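DUF3201 domain-containing protein (Pyrococcus furiosus, PDB 1YB3) is of unknown function but belongs to the DUF3201 family of conserved proteins, here from a hyperthermophilic archaeon. Local coordinates at residues 61-67 against 78-84; 20-24 against 152-156. One frame throughout, in Å; residues are numbered along the deposited sequence.

Contact 1 and contact 2 lie on the same side of the chain's centre, their own centres about 11 Å apart. Along the chain, residues 20-24 come first, then 61-67 and 78-84, and last 152-156. Contact 2 therefore brings together distant parts of the sequence, and contact 1 is a local pairing between them. Contact 1 sits in the antiparallel sheet, where strands 65-71, 74-79 and 82-90 are neighbours. Contact 2 sets helix 11-35 against the start of helix 155-171. The two meet directly: F153 CZ packs on G82 CA, 3.5 Å away, and W22 packs on P64. F83 N probably donates a hydrogen bond to G152 O, 2.9 Å away. Helix 11-35 packs against both the hairpin strands and the start of helix 155-171.

Contact 1: residues 61-67 against 78-84; sequences MKYPHPA and ATPQGFY
H65 and Y84 meet through their polar ends. H65 NE2 and Y84 OH share a fairly straight hydrogen bond of 2.9 Å, in which either could be the donor. The hydroxyl sits at the edge of the imidazole, in its plane. The ring planes are turned 69° apart, and the two side chains cross at about a right angle. In H65 the ring sits between the backbone N and the carbonyl carbon, chi1 76°, which swings it toward strand 74-79. There it runs beside T79, both side chains pointing the same way. T79 CG2 lies over one imidazole face in a CH-pi contact, 4.2 Å from the ring centroid and nearly on the normal. An alanine in place of H65 is likely to leave Y84 OH without this partner and to open a gap beneath the T79 methyl.

T79 CG2 also meets the end of M61, a selenomethionine. Its chain bends at chi3, -79°, and brings CE to 3.9 Å from T79 CG2. M61 SE packs on P80 CD. Y63 approaches P80 from the opposite direction, with Y63 OH 3.4 Å from P80 CG. A67 CB touches the Y84 hydroxyl as well, at 3.4 Å. A78 O is buried near H65 and P66 and has no hydrogen-bond partner in the model.

The backbone hydrogen bond runs from A78 N to P66 O, 3.1 Å. Helix 11-35 covers this region, with I21 and W22 on P66. T79 OG1 accepts from Q81 N, 3.1 Å away, forming an ST turn within the type I beta turn T79-G82. The arrangement is that of two successive antiparallel hairpins: 65-71 pairs with 74-79, and the tight turn leads into 82-90.

Contact 2: residues 20-24 against 152-156; sequences RIWGD and GFDKE
R20 leaves helix 11-35 with CG opposite the backbone N, chi1 178°, and then bends at chi3, 72°. The bend lays its guanidinium flat on the ring of F153. In F153, CG lies opposite the carbonyl carbon, and the ring reaches toward the helix. The two planes are 17° apart. R20 CZ is 3.9 Å from the ring centroid, over the face, so the stack is also a cation-pi interaction. It is offset toward one side of the ring: R20 NH2 comes to 3.4 Å from F153 CD2. R20 NE is buried over the same ring and has no hydrogen-bond partner in the model.

I21 meets F153 differently. Its CG1 lies at the ring edge, near the plane, 3.8 Å from F153 CZ. D24 brings OD2 to 3.8 Å from F153 CD1, with the carboxylate turned steeply from the ring plane. F153 thus meets three residues of one helix: R20 over a face, I21 at the edge, and D24 near CD1. More of its surface is buried in this contact than that of any other residue.

K155 extends past CG and crosses D24 at about a right angle. The ion pair from K155 NZ to D24 OD1 is long, 3.9 Å. A closer partner for the ammonium is E27, further along helix 11-35, in a salt bridge. The two acidic groups probably favour the charged form of K155.

D154 occupies the N-cap of helix 155-171, where its OD1 accepts from the backbone N of E157. The arrangement is an N-capped helix start, docked by the preceding aromatic residue on the flank of helix 11-35.

Contact 1: residues 61-67 against 78-84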
HETATM    1  N   MSE A  61       2.336 -13.173   8.292  1.00 22.65           N
HETATM    2  CA  MSE A  61       3.130 -13.951   7.354  1.00 21.87           C
HETATM    3  C   MSE A  61       4.521 -14.130   7.937  1.00 22.93           C
HETATM    4  O   MSE A  61       5.327 -13.210   7.920  1.00 21.77           O
HETATM    5  CB  MSE A  61       3.230 -13.234   6.000  1.00 24.83           C
HETATM    6  CG  MSE A  61       1.904 -12.935   5.383  1.00 22.39           C
HETATM    7 SE   MSE A  61       2.059 -11.954   3.658  1.00 28.53          SE
HETATM    8  CE  MSE A  61       2.391 -10.149   4.393  1.00 27.36           C
ATOM      9  N   LYS A  62       4.814 -15.324   8.461  1.00 24.22           N
ATOM     10  CA  LYS A  62       6.170 -15.593   8.958  1.00 26.05           C
ATOM     11  C   LYS A  62       7.150 -15.846   7.794  1.00 25.90           C
ATOM     12  O   LYS A  62       8.379 -15.844   7.971  1.00 31.10           O
ATOM     13  CB  LYS A  62       6.167 -16.782   9.932  1.00 31.38           C
ATOM     14  CG  LYS A  62       5.067 -16.740  10.981  1.00 35.44           C
ATOM     15  CD  LYS A  62       5.460 -15.946  12.221  1.00 39.91           C
ATOM     16  CE  LYS A  62       4.499 -16.241  13.363  1.00 41.62           C
ATOM     17  NZ  LYS A  62       5.098 -15.966  14.707  1.00 44.95           N
ATOM     18  N   TYR A  63       6.599 -16.077   6.608  1.00 22.79           N
ATOM     19  CA  TYR A  63       7.367 -16.172   5.381  1.00 15.95           C
ATOM     20  C   TYR A  63       7.645 -14.769   4.763  1.00 18.20           C
ATOM     21  O   TYR A  63       6.927 -13.829   5.062  1.00 22.62           O
ATOM     22  CB  TYR A  63       6.601 -17.020   4.392  1.00 22.61           C
ATOM     23  CG  TYR A  63       5.182 -16.565   4.098  1.00 21.84           C
ATOM     24  CD1 TYR A  63       4.908 -15.730   2.994  1.00 23.82           C
ATOM     25  CD2 TYR A  63       4.106 -17.006   4.878  1.00 22.00           C
ATOM     26  CE1 TYR A  63       3.611 -15.342   2.703  1.00 21.87           C
ATOM     27  CE2 TYR A  63       2.793 -16.611   4.595  1.00 22.08           C
ATOM     28  CZ  TYR A  63       2.560 -15.777   3.501  1.00 22.07           C
ATOM     29  OH  TYR A  63       1.264 -15.396   3.217  1.00 22.99           O
ATOM     30  N   PRO A  64       8.698 -14.654   3.934  1.00 20.24           N
ATOM     31  CA  PRO A  64       9.018 -13.354   3.336  1.00 17.82           C
ATOM     32  C   PRO A  64       8.107 -13.082   2.152  1.00 19.44           C
ATOM     33  O   PRO A  64       7.586 -13.996   1.519  1.00 19.83           O
ATOM     34  CB  PRO A  64      10.429 -13.548   2.823  1.00 19.38           C
ATOM     35  CG  PRO A  64      10.475 -15.011   2.441  1.00 19.76           C
ATOM     36  CD  PRO A  64       9.675 -15.678   3.531  1.00 19.04           C
ATOM     37  N   HIS A  65       7.912 -11.809   1.848  1.00 18.86           N
ATOM     38  CA  HIS A  65       7.309 -11.458   0.586  1.00 17.77           C
ATOM     39  C   HIS A  65       8.151 -10.323  -0.005  1.00 18.05           C
ATOM     40  O   HIS A  65       8.827  -9.621   0.768  1.00 18.05           O
ATOM     41  CB  HIS A  65       5.849 -11.044   0.779  1.00 18.41           C
ATOM     42  CG  HIS A  65       5.665  -9.681   1.360  1.00 20.28           C
ATOM     43  ND1 HIS A  65       5.465  -9.466   2.706  1.00 21.23           N
ATOM     44  CD2 HIS A  65       5.625  -8.457   0.772  1.00 17.00           C
ATOM     45  CE1 HIS A  65       5.323  -8.170   2.928  1.00 24.00           C
ATOM     46  NE2 HIS A  65       5.409  -7.537   1.769  1.00 19.91           N
ATOM     47  N   PRO A  66       8.128 -10.163  -1.355  1.00 18.84           N
ATOM     48  CA  PRO A  66       8.991  -9.147  -1.999  1.00 19.69           C
ATOM     49  C   PRO A  66       8.403  -7.728  -1.949  1.00 21.58           C
ATOM     50  O   PRO A  66       7.192  -7.552  -2.057  1.00 19.88           O
ATOM     51  CB  PRO A  66       9.113  -9.651  -3.440  1.00 20.91           C
ATOM     52  CG  PRO A  66       7.766 -10.347  -3.700  1.00 18.85           C
ATOM     53  CD  PRO A  66       7.341 -10.935  -2.343  1.00 18.99           C
ATOM     54  N   ALA A  67       9.266  -6.731  -1.754  1.00 18.07           N
ATOM     55  CA  ALA A  67       8.823  -5.329  -1.805  1.00 17.40           C
ATOM     56  C   ALA A  67      10.009  -4.458  -2.156  1.00 18.56           C
ATOM     57  O   ALA A  67      11.149  -4.809  -1.868  1.00 19.12           O
ATOM     58  CB  ALA A  67       8.191  -4.894  -0.467  1.00 19.18           C
ATOM     59  N   ALA A  78       4.327  -7.513  -3.349  1.00 16.49           N
ATOM     60  CA  ALA A  78       3.282  -8.497  -3.630  1.00 16.41           C
ATOM     61  C   ALA A  78       3.251  -9.468  -2.483  1.00 17.29           C
ATOM     62  O   ALA A  78       4.293  -9.731  -1.844  1.00 18.80           O
ATOM     63  CB  ALA A  78       3.552  -9.234  -4.934  1.00 17.21           C
ATOM     64  N   THR A  79       2.052  -9.959  -2.204  1.00 17.28           N
ATOM     65  CA  THR A  79       1.834 -11.043  -1.233  1.00 17.88           C
ATOM     66  C   THR A  79       1.006 -12.087  -1.995  1.00 18.05           C
ATOM     67  O   THR A  79       0.660 -11.892  -3.156  1.00 17.18           O
ATOM     68  CB  THR A  79       0.980 -10.559  -0.054  1.00 18.62           C
ATOM     69  OG1 THR A  79      -0.330 -10.281  -0.539  1.00 19.40           O
ATOM     70  CG2 THR A  79       1.580  -9.282   0.631  1.00 17.70           C
ATOM     71  N   PRO A  80       0.667 -13.219  -1.349  1.00 19.28           N
ATOM     72  CA  PRO A  80      -0.197 -14.170  -2.067  1.00 19.89           C
ATOM     73  C   PRO A  80      -1.550 -13.593  -2.539  1.00 19.75           C
ATOM     74  O   PRO A  80      -2.223 -14.195  -3.387  1.00 21.20           O
ATOM     75  CB  PRO A  80      -0.401 -15.290  -1.039  1.00 20.08           C
ATOM     76  CG  PRO A  80       0.849 -15.233  -0.181  1.00 18.62           C
ATOM     77  CD  PRO A  80       1.084 -13.743  -0.031  1.00 20.36           C
ATOM     78  N   GLN A  81      -1.932 -12.437  -1.996  1.00 18.63           N
ATOM     79  CA  GLN A  81      -3.165 -11.734  -2.439  1.00 22.59           C
ATOM     80  C   GLN A  81      -2.985 -10.968  -3.748  1.00 22.31           C
ATOM     81  O   GLN A  81      -3.965 -10.712  -4.481  1.00 22.80           O
ATOM     82  CB  GLN A  81      -3.651 -10.761  -1.374  1.00 23.70           C
ATOM     83  CG  GLN A  81      -4.385 -11.396  -0.204  1.00 27.59           C
ATOM     84  CD  GLN A  81      -4.906 -10.360   0.793  1.00 29.00           C
ATOM     85  OE1 GLN A  81      -4.272  -9.334   1.034  1.00 29.76           O
ATOM     86  NE2 GLN A  81      -6.062 -10.634   1.369  1.00 31.97           N
ATOM     87  N   GLY A  82      -1.742 -10.598  -4.036  1.00 18.26           N
ATOM     88  CA  GLY A  82      -1.431  -9.789  -5.224  1.00 20.46           C
ATOM     89  C   GLY A  82      -0.564  -8.580  -4.917  1.00 19.27           C
ATOM     90  O   GLY A  82       0.087  -8.515  -3.870  1.00 17.93           O
ATOM     91  N   PHE A  83      -0.552  -7.623  -5.854  1.00 18.00           N
ATOM     92  CA  PHE A  83       0.233  -6.405  -5.710  1.00 16.47           C
ATOM     93  C   PHE A  83      -0.365  -5.455  -4.655  1.00 14.32           C
ATOM     94  O   PHE A  83      -1.590  -5.419  -4.429  1.00 14.58           O
ATOM     95  CB  PHE A  83       0.219  -5.595  -7.004  1.00 20.04           C
ATOM     96  CG  PHE A  83       0.895  -6.236  -8.177  1.00 22.10           C
ATOM     97  CD1 PHE A  83       2.293  -6.373  -8.230  1.00 23.63           C
ATOM     98  CD2 PHE A  83       0.142  -6.617  -9.286  1.00 23.69           C
ATOM     99  CE1 PHE A  83       2.915  -6.922  -9.352  1.00 23.33           C
ATOM    100  CE2 PHE A  83       0.756  -7.162 -10.423  1.00 21.70           C
ATOM    101  CZ  PHE A  83       2.142  -7.320 -10.456  1.00 23.18           C
ATOM    102  N   TYR A  84       0.498  -4.638  -4.067  1.00 13.64           N
ATOM    103  CA  TYR A  84       0.054  -3.500  -3.269  1.00 13.80           C
ATOM    104  C   TYR A  84       1.077  -2.373  -3.395  1.00 14.51           C
ATOM    105  O   TYR A  84       2.227  -2.595  -3.794  1.00 14.68           O
ATOM    106  CB  TYR A  84      -0.121  -3.890  -1.802  1.00 15.14           C
ATOM    107  CG  TYR A  84       1.201  -4.167  -1.122  1.00 16.10           C
ATOM    108  CD1 TYR A  84       1.891  -3.148  -0.489  1.00 15.70           C
ATOM    109  CD2 TYR A  84       1.789  -5.439  -1.176  1.00 15.91           C
ATOM    110  CE1 TYR A  84       3.152  -3.377   0.112  1.00 16.54           C
ATOM    111  CE2 TYR A  84       3.037  -5.678  -0.573  1.00 16.66           C
ATOM    112  CZ  TYR A  84       3.697  -4.654   0.063  1.00 18.49           C
ATOM    113  OH  TYR A  84       4.931  -4.878   0.647  1.00 19.49           O
TER

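Contact 2: residues 20-24 against 152-156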
ATOM      1  N   ARG A  20       5.042 -16.547  -9.689  1.00 22.82           N
ATOM      2  CA  ARG A  20       4.280 -15.354 -10.103  1.00 24.55           C
ATOM      3  C   ARG A  20       4.496 -14.179  -9.155  1.00 22.75           C
ATOM      4  O   ARG A  20       4.759 -13.064  -9.611  1.00 22.78           O
ATOM      5  CB  ARG A  20       2.781 -15.682 -10.238  1.00 26.76           C
ATOM      6  CG  ARG A  20       1.901 -14.478 -10.613  1.00 28.93           C
ATOM      7  CD  ARG A  20       0.467 -14.877 -10.990  1.00 33.89           C
ATOM      8  NE  ARG A  20      -0.333 -15.313  -9.845  1.00 40.70           N
ATOM      9  CZ  ARG A  20      -1.669 -15.334  -9.812  1.00 43.04           C
ATOM     10  NH1 ARG A  20      -2.378 -14.912 -10.857  1.00 44.62           N
ATOM     11  NH2 ARG A  20      -2.304 -15.764  -8.725  1.00 42.97           N
ATOM     12  N   ILE A  21       4.397 -14.420  -7.849  1.00 21.59           N
ATOM     13  CA  ILE A  21       4.607 -13.367  -6.832  1.00 22.37           C
ATOM     14  C   ILE A  21       5.994 -12.723  -6.988  1.00 23.51           C
ATOM     15  O   ILE A  21       6.123 -11.490  -7.136  1.00 22.17           O
ATOM     16  CB  ILE A  21       4.405 -13.922  -5.379  1.00 23.08           C
ATOM     17  CG1 ILE A  21       2.942 -14.288  -5.117  1.00 23.80           C
ATOM     18  CG2 ILE A  21       4.961 -12.954  -4.300  1.00 22.42           C
ATOM     19  CD1 ILE A  21       2.752 -15.156  -3.866  1.00 26.90           C
ATOM     20  N   TRP A  22       7.042 -13.553  -6.979  1.00 24.06           N
ATOM     21  CA  TRP A  22       8.387 -13.013  -7.067  1.00 23.30           C
ATOM     22  C   TRP A  22       8.738 -12.480  -8.463  1.00 23.87           C
ATOM     23  O   TRP A  22       9.284 -11.377  -8.575  1.00 23.00           O
ATOM     24  CB  TRP A  22       9.438 -14.004  -6.513  1.00 23.24           C
ATOM     25  CG  TRP A  22       9.630 -13.846  -5.032  1.00 25.41           C
ATOM     26  CD1 TRP A  22      10.574 -13.077  -4.409  1.00 25.85           C
ATOM     27  CD2 TRP A  22       8.859 -14.451  -3.986  1.00 25.10           C
ATOM     28  NE1 TRP A  22      10.434 -13.162  -3.057  1.00 26.07           N
ATOM     29  CE2 TRP A  22       9.393 -13.997  -2.762  1.00 26.18           C
ATOM     30  CE3 TRP A  22       7.771 -15.327  -3.962  1.00 28.39           C
ATOM     31  CZ2 TRP A  22       8.882 -14.401  -1.517  1.00 27.35           C
ATOM     32  CZ3 TRP A  22       7.256 -15.726  -2.724  1.00 27.30           C
ATOM     33  CH2 TRP A  22       7.816 -15.259  -1.519  1.00 26.34           C
ATOM     34  N   GLY A  23       8.379 -13.222  -9.519  1.00 21.63           N
ATOM     35  CA  GLY A  23       8.648 -12.808 -10.907  1.00 23.63           C
ATOM     36  C   GLY A  23       7.977 -11.480 -11.237  1.00 21.46           C
ATOM     37  O   GLY A  23       8.594 -10.598 -11.838  1.00 23.29           O
ATOM     38  N   ASP A  24       6.732 -11.329 -10.799  1.00 19.77           N
ATOM     39  CA  ASP A  24       5.984 -10.095 -11.048  1.00 21.24           C
ATOM     40  C   ASP A  24       6.624  -8.872 -10.378  1.00 20.55           C
ATOM     41  O   ASP A  24       6.588  -7.773 -10.957  1.00 18.85           O
ATOM     42  CB  ASP A  24       4.522 -10.221 -10.599  1.00 22.50           C
ATOM     43  CG  ASP A  24       3.656 -11.024 -11.577  1.00 21.91           C
ATOM     44  OD1 ASP A  24       4.191 -11.613 -12.548  1.00 24.64           O
ATOM     45  OD2 ASP A  24       2.425 -11.059 -11.360  1.00 25.09           O
ATOM     46  N   GLY A 152      -4.832  -7.113  -6.370  1.00 22.24           N
ATOM     47  CA  GLY A 152      -4.713  -8.441  -7.016  1.00 25.01           C
ATOM     48  C   GLY A 152      -3.528  -8.472  -7.988  1.00 22.41           C
ATOM     49  O   GLY A 152      -2.613  -7.654  -7.885  1.00 25.49           O
ATOM     50  N   PHE A 153      -3.544  -9.395  -8.957  1.00 20.66           N
ATOM     51  CA  PHE A 153      -2.392  -9.543  -9.852  1.00 19.49           C
ATOM     52  C   PHE A 153      -2.573  -8.817 -11.180  1.00 22.34           C
ATOM     53  O   PHE A 153      -2.287  -9.359 -12.265  1.00 23.48           O
ATOM     54  CB  PHE A 153      -2.028 -11.033 -10.045  1.00 22.93           C
ATOM     55  CG  PHE A 153      -1.426 -11.666  -8.810  1.00 22.90           C
ATOM     56  CD1 PHE A 153      -0.077 -11.476  -8.502  1.00 26.95           C
ATOM     57  CD2 PHE A 153      -2.212 -12.415  -7.945  1.00 24.96           C
ATOM     58  CE1 PHE A 153       0.490 -12.043  -7.347  1.00 27.81           C
ATOM     59  CE2 PHE A 153      -1.648 -12.992  -6.771  1.00 23.82           C
ATOM     60  CZ  PHE A 153      -0.299 -12.799  -6.491  1.00 26.67           C
ATOM     61  N   ASP A 154      -3.061  -7.584 -11.074  1.00 20.77           N
ATOM     62  CA  ASP A 154      -3.382  -6.770 -12.257  1.00 21.71           C
ATOM     63  C   ASP A 154      -2.275  -5.745 -12.473  1.00 18.58           C
ATOM     64  O   ASP A 154      -2.234  -4.689 -11.817  1.00 19.85           O
ATOM     65  CB  ASP A 154      -4.753  -6.114 -12.077  1.00 22.30           C
ATOM     66  CG  ASP A 154      -5.260  -5.436 -13.347  1.00 22.29           C
ATOM     67  OD1 ASP A 154      -4.432  -4.952 -14.144  1.00 21.23           O
ATOM     68  OD2 ASP A 154      -6.498  -5.398 -13.536  1.00 22.69           O
ATOM     69  N   LYS A 155      -1.383  -6.055 -13.408  1.00 21.17           N
ATOM     70  CA  LYS A 155      -0.229  -5.193 -13.734  1.00 21.10           C
ATOM     71  C   LYS A 155      -0.646  -3.815 -14.250  1.00 20.28           C
ATOM     72  O   LYS A 155      -0.113  -2.792 -13.825  1.00 21.52           O
ATOM     73  CB  LYS A 155       0.677  -5.897 -14.765  1.00 25.33           C
ATOM     74  CG  LYS A 155       1.127  -7.299 -14.348  1.00 25.29           C
ATOM     75  CD  LYS A 155       1.949  -7.987 -15.466  1.00 26.25           C
ATOM     76  CE  LYS A 155       2.384  -9.385 -15.030  1.00 30.11           C
ATOM     77  NZ  LYS A 155       3.354 -10.002 -15.983  1.00 33.13           N
ATOM     78  N   GLU A 156      -1.642  -3.779 -15.128  1.00 20.81           N
ATOM     79  CA  GLU A 156      -2.149  -2.493 -15.633  1.00 19.18           C
ATOM     80  C   GLU A 156      -2.615  -1.607 -14.492  1.00 20.90           C
ATOM     81  O   GLU A 156      -2.362  -0.400 -14.496  1.00 20.03           O
ATOM     82  CB  GLU A 156      -3.308  -2.727 -16.621  1.00 20.07           C
ATOM     83  CG  GLU A 156      -3.793  -1.451 -17.378  1.00 22.10           C
ATOM     84  CD  GLU A 156      -4.900  -0.635 -16.625  1.00 23.67           C
ATOM     85  OE1 GLU A 156      -5.435  -1.129 -15.608  1.00 24.31           O
ATOM     86  OE2 GLU A 156      -5.245   0.507 -17.065  1.00 21.60           O
TER